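Local coordinates for DUF3861 domain-containing protein (PDB 3CJL) that is of unknown function but pairs with a second copy of itself as a small two-subunit alpha/beta protein of the DUF3861 family, at residues F24-L30 with K56-V61. Residues are numbered along the deposited sequence; the frame is centred on the assembly and turned at random.
Sequences FSLHDDL and KLFGEV. With EDO (1,2-ethanediol), chain C.
Residues 24-26, the end of strand 19-26, lie across helix 56-61 almost at a right angle, Leu26 nearest Glu60, with 86° between their directions and 8.9 Å between the short axes. In this strand-on-helix crossing the second strand of the antiparallel hairpin and the turn leading to helix 30-37 lie on helix 45-64. Phe24 supplies the broad apolar surface suited to a buried crossing. Its CG stands anti to the backbone N (chi1 -160°), which carries the ring to the helix: Phe24 CD2 reaches Leu57 CD2 at 3.4 Å, while Phe24 CZ meets Val61 CG2 at 3.8 Å. The second subunit also packs here, its Ala50 against Phe24 and its Met43 against Val61, so the same core runs into the dimer interface. The branched leucines, Leu26 and Leu57, suit the buried space between strand and helix; Leu26 CD2 comes within 3.4 Å of Lys56 O, and its CD1 touches Lys56 CB at a slant. Glu60 serves two environments. Its methylenes pack on Phe24, Glu60 CG lying 3.5 Å from Phe24 CZ, whereas the bend at chi2 turns the carboxylate toward the His27 ring edge, Glu60 OE1 lying 3.4 Å from the carbon His27 CD2 without a hydrogen bond. Gln64 hydrogen-bonds Glu60 OE2, and Gly1 O accepts from His27 ND1. Lys56 likewise combines an apolar stem, its CG beside Leu30 CD1, with a charged end. NZ donates to O2 of a 1,2-ethanediol, probably from the crystallisation liquor, and lies 3.2 Å from Asp28 OD2 in a salt bridge, meeting it from above the carboxylate plane, 48° out of it.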
ATOM      1  N   PHE A  24       8.459   0.045   9.572  1.00 32.78           N
ATOM      2  CA  PHE A  24       7.336  -0.844   9.444  1.00 35.36           C
ATOM      3  C   PHE A  24       7.750  -2.290   9.297  1.00 33.46           C
ATOM      4  O   PHE A  24       8.731  -2.595   8.647  1.00 33.76           O
ATOM      5  CB  PHE A  24       6.444  -0.392   8.300  1.00 38.80           C
ATOM      6  CG  PHE A  24       5.069  -0.931   8.397  1.00 42.61           C
ATOM      7  CD1 PHE A  24       4.264  -0.596   9.499  1.00 43.59           C
ATOM      8  CD2 PHE A  24       4.572  -1.780   7.416  1.00 39.93           C
ATOM      9  CE1 PHE A  24       2.973  -1.127   9.627  1.00 44.20           C
ATOM     10  CE2 PHE A  24       3.288  -2.292   7.520  1.00 44.74           C
ATOM     11  CZ  PHE A  24       2.490  -1.969   8.635  1.00 44.55           C
ATOM     12  N   SER A  25       6.998  -3.170   9.943  1.00 31.93           N
ATOM     13  CA  SER A  25       7.295  -4.591   9.959  1.00 34.77           C
ATOM     14  C   SER A  25       6.261  -5.335   9.108  1.00 34.30           C
ATOM     15  O   SER A  25       5.089  -5.057   9.238  1.00 33.67           O
ATOM     16  CB  SER A  25       7.264  -5.091  11.406  1.00 34.05           C
ATOM     17  OG  SER A  25       7.542  -6.475  11.471  1.00 43.66           O
ATOM     18  N   LEU A  26       6.715  -6.233   8.229  1.00 33.90           N
ATOM     19  CA  LEU A  26       5.836  -7.090   7.430  1.00 35.58           C
ATOM     20  C   LEU A  26       6.188  -8.518   7.764  1.00 35.19           C
ATOM     21  O   LEU A  26       7.350  -8.835   7.986  1.00 34.76           O
ATOM     22  CB  LEU A  26       6.028  -6.894   5.916  1.00 35.85           C
ATOM     23  CG  LEU A  26       5.831  -5.496   5.321  1.00 42.78           C
ATOM     24  CD1 LEU A  26       6.268  -5.494   3.864  1.00 41.67           C
ATOM     25  CD2 LEU A  26       4.385  -5.001   5.467  1.00 43.62           C
ATOM     26  N   HIS A  27       5.188  -9.385   7.732  1.00 35.29           N
ATOM     27  CA  HIS A  27       5.367 -10.812   7.992  1.00 34.90           C
ATOM     28  C   HIS A  27       5.604 -11.662   6.754  1.00 36.47           C
ATOM     29  O   HIS A  27       5.336 -12.858   6.748  1.00 37.84           O
ATOM     30  CB  HIS A  27       4.206 -11.298   8.819  1.00 33.97           C
ATOM     31  CG  HIS A  27       4.214 -10.699  10.169  1.00 37.14           C
ATOM     32  ND1 HIS A  27       5.114 -11.101  11.127  1.00 43.58           N
ATOM     33  CD2 HIS A  27       3.532  -9.660  10.695  1.00 39.08           C
ATOM     34  CE1 HIS A  27       4.944 -10.371  12.207  1.00 38.86           C
ATOM     35  NE2 HIS A  27       3.985  -9.494  11.975  1.00 40.90           N
ATOM     36  N   ASP A  28       6.109 -11.019   5.709  1.00 39.16           N
ATOM     37  CA  ASP A  28       6.643 -11.669   4.531  1.00 40.83           C
ATOM     38  C   ASP A  28       7.964 -10.984   4.205  1.00 40.24           C
ATOM     39  O   ASP A  28       8.193  -9.847   4.619  1.00 41.43           O
ATOM     40  CB  ASP A  28       5.685 -11.504   3.363  1.00 42.97           C
ATOM     41  CG  ASP A  28       4.427 -12.343   3.508  1.00 50.47           C
ATOM     42  OD1 ASP A  28       4.548 -13.586   3.486  1.00 59.60           O
ATOM     43  OD2 ASP A  28       3.323 -11.754   3.622  1.00 60.07           O
ATOM     44  N   ASP A  29       8.831 -11.695   3.495  1.00 37.61           N
ATOM     45  CA  ASP A  29      10.066 -11.148   2.974  1.00 37.04           C
ATOM     46  C   ASP A  29       9.654 -10.416   1.704  1.00 35.47           C
ATOM     47  O   ASP A  29       9.459 -11.045   0.676  1.00 35.65           O
ATOM     48  CB  ASP A  29      11.057 -12.288   2.682  1.00 37.56           C
ATOM     49  CG  ASP A  29      12.377 -11.800   2.138  1.00 37.42           C
ATOM     50  OD1 ASP A  29      12.436 -10.682   1.594  1.00 42.28           O
ATOM     51  OD2 ASP A  29      13.369 -12.555   2.231  1.00 43.29           O
ATOM     52  N   LEU A  30       9.522  -9.089   1.790  1.00 34.68           N
ATOM     53  CA  LEU A  30       9.026  -8.264   0.684  1.00 35.09           C
ATOM     54  C   LEU A  30       9.884  -8.357  -0.580  1.00 34.26           C
ATOM     55  O   LEU A  30       9.360  -8.532  -1.676  1.00 33.50           O
ATOM     56  CB  LEU A  30       8.890  -6.801   1.127  1.00 35.03           C
ATOM     57  CG  LEU A  30       8.429  -5.758   0.106  1.00 37.36           C
ATOM     58  CD1 LEU A  30       7.055  -6.104  -0.478  1.00 35.43           C
ATOM     59  CD2 LEU A  30       8.407  -4.377   0.780  1.00 34.55           C
ATOM     60  N   LYS A  56       0.927  -4.955   0.581  1.00 36.12           N
ATOM     61  CA  LYS A  56       1.550  -5.467   1.798  1.00 35.94           C
ATOM     62  C   LYS A  56       1.534  -4.429   2.929  1.00 35.94           C
ATOM     63  O   LYS A  56       1.331  -4.784   4.077  1.00 39.82           O
ATOM     64  CB  LYS A  56       2.989  -5.939   1.559  1.00 37.83           C
ATOM     65  CG  LYS A  56       3.211  -7.021   0.506  1.00 37.80           C
ATOM     66  CD  LYS A  56       2.227  -8.185   0.516  1.00 46.16           C
ATOM     67  CE  LYS A  56       2.422  -9.110   1.652  1.00 47.14           C
ATOM     68  NZ  LYS A  56       1.523 -10.323   1.453  1.00 51.37           N
ATOM     69  N   LEU A  57       1.740  -3.154   2.610  1.00 36.58           N
ATOM     70  CA  LEU A  57       1.657  -2.093   3.617  1.00 35.92           C
ATOM     71  C   LEU A  57       0.256  -1.983   4.186  1.00 34.99           C
ATOM     72  O   LEU A  57       0.096  -2.081   5.385  1.00 35.80           O
ATOM     73  CB  LEU A  57       2.092  -0.730   3.063  1.00 35.75           C
ATOM     74  CG  LEU A  57       3.595  -0.507   2.879  1.00 43.05           C
ATOM     75  CD1 LEU A  57       3.843   0.827   2.162  1.00 32.91           C
ATOM     76  CD2 LEU A  57       4.334  -0.578   4.226  1.00 34.55           C
ATOM     77  N   PHE A  58      -0.763  -1.812   3.343  1.00 35.91           N
ATOM     78  CA  PHE A  58      -2.119  -1.631   3.880  1.00 37.39           C
ATOM     79  C   PHE A  58      -2.715  -2.932   4.423  1.00 35.90           C
ATOM     80  O   PHE A  58      -3.412  -2.894   5.422  1.00 36.77           O
ATOM     81  CB  PHE A  58      -3.024  -0.760   2.958  1.00 42.33           C
ATOM     82  CG  PHE A  58      -4.014  -1.504   2.110  1.00 40.77           C
ATOM     83  CD1 PHE A  58      -5.226  -1.910   2.647  1.00 47.06           C
ATOM     84  CD2 PHE A  58      -3.805  -1.659   0.738  1.00 50.23           C
ATOM     85  CE1 PHE A  58      -6.166  -2.560   1.872  1.00 48.69           C
ATOM     86  CE2 PHE A  58      -4.756  -2.290  -0.065  1.00 45.48           C
ATOM     87  CZ  PHE A  58      -5.934  -2.746   0.507  1.00 50.89           C
ATOM     88  N   GLY A  59      -2.346  -4.074   3.839  1.00 34.68           N
ATOM     89  CA  GLY A  59      -2.790  -5.384   4.302  1.00 35.74           C
ATOM     90  C   GLY A  59      -2.291  -5.781   5.681  1.00 35.38           C
ATOM     91  O   GLY A  59      -3.036  -6.349   6.468  1.00 36.11           O
ATOM     92  N   GLU A  60      -1.027  -5.491   5.953  1.00 34.50           N
ATOM     93  CA  GLU A  60      -0.440  -5.649   7.285  1.00 34.88           C
ATOM     94  C   GLU A  60      -1.172  -4.815   8.356  1.00 33.15           C
ATOM     95  O   GLU A  60      -1.439  -5.314   9.446  1.00 35.55           O
ATOM     96  CB  GLU A  60       1.040  -5.273   7.231  1.00 35.29           C
ATOM     97  CG  GLU A  60       1.793  -5.353   8.542  1.00 39.60           C
ATOM     98  CD  GLU A  60       1.730  -6.730   9.196  1.00 45.50           C
ATOM     99  OE1 GLU A  60       1.820  -7.757   8.478  1.00 46.37           O
ATOM    100  OE2 GLU A  60       1.593  -6.767  10.441  1.00 48.48           O
ATOM    101  N   VAL A  61      -1.513  -3.567   8.054  1.00 33.78           N
ATOM    102  CA  VAL A  61      -2.247  -2.723   9.027  1.00 34.34           C
ATOM    103  C   VAL A  61      -3.625  -3.302   9.370  1.00 36.43           C
ATOM    104  O   VAL A  61      -4.044  -3.310  10.531  1.00 38.12           O
ATOM    105  CB  VAL A  61      -2.393  -1.260   8.547  1.00 34.30           C
ATOM    106  CG1 VAL A  61      -3.266  -0.473   9.519  1.00 32.42           C
ATOM    107  CG2 VAL A  61      -1.028  -0.597   8.440  1.00 32.87           C
TER
HETATM  108  C1  EDO C  88       1.650 -13.154  -3.018  1.00 62.28           C
HETATM  109  O1  EDO C  88       1.137 -12.738  -4.294  1.00 63.21           O
HETATM  110  C2  EDO C  88       1.010 -12.333  -1.900  1.00 61.25           C
HETATM  111  O2  EDO C  88       1.551 -12.702  -0.618  1.00 58.45           O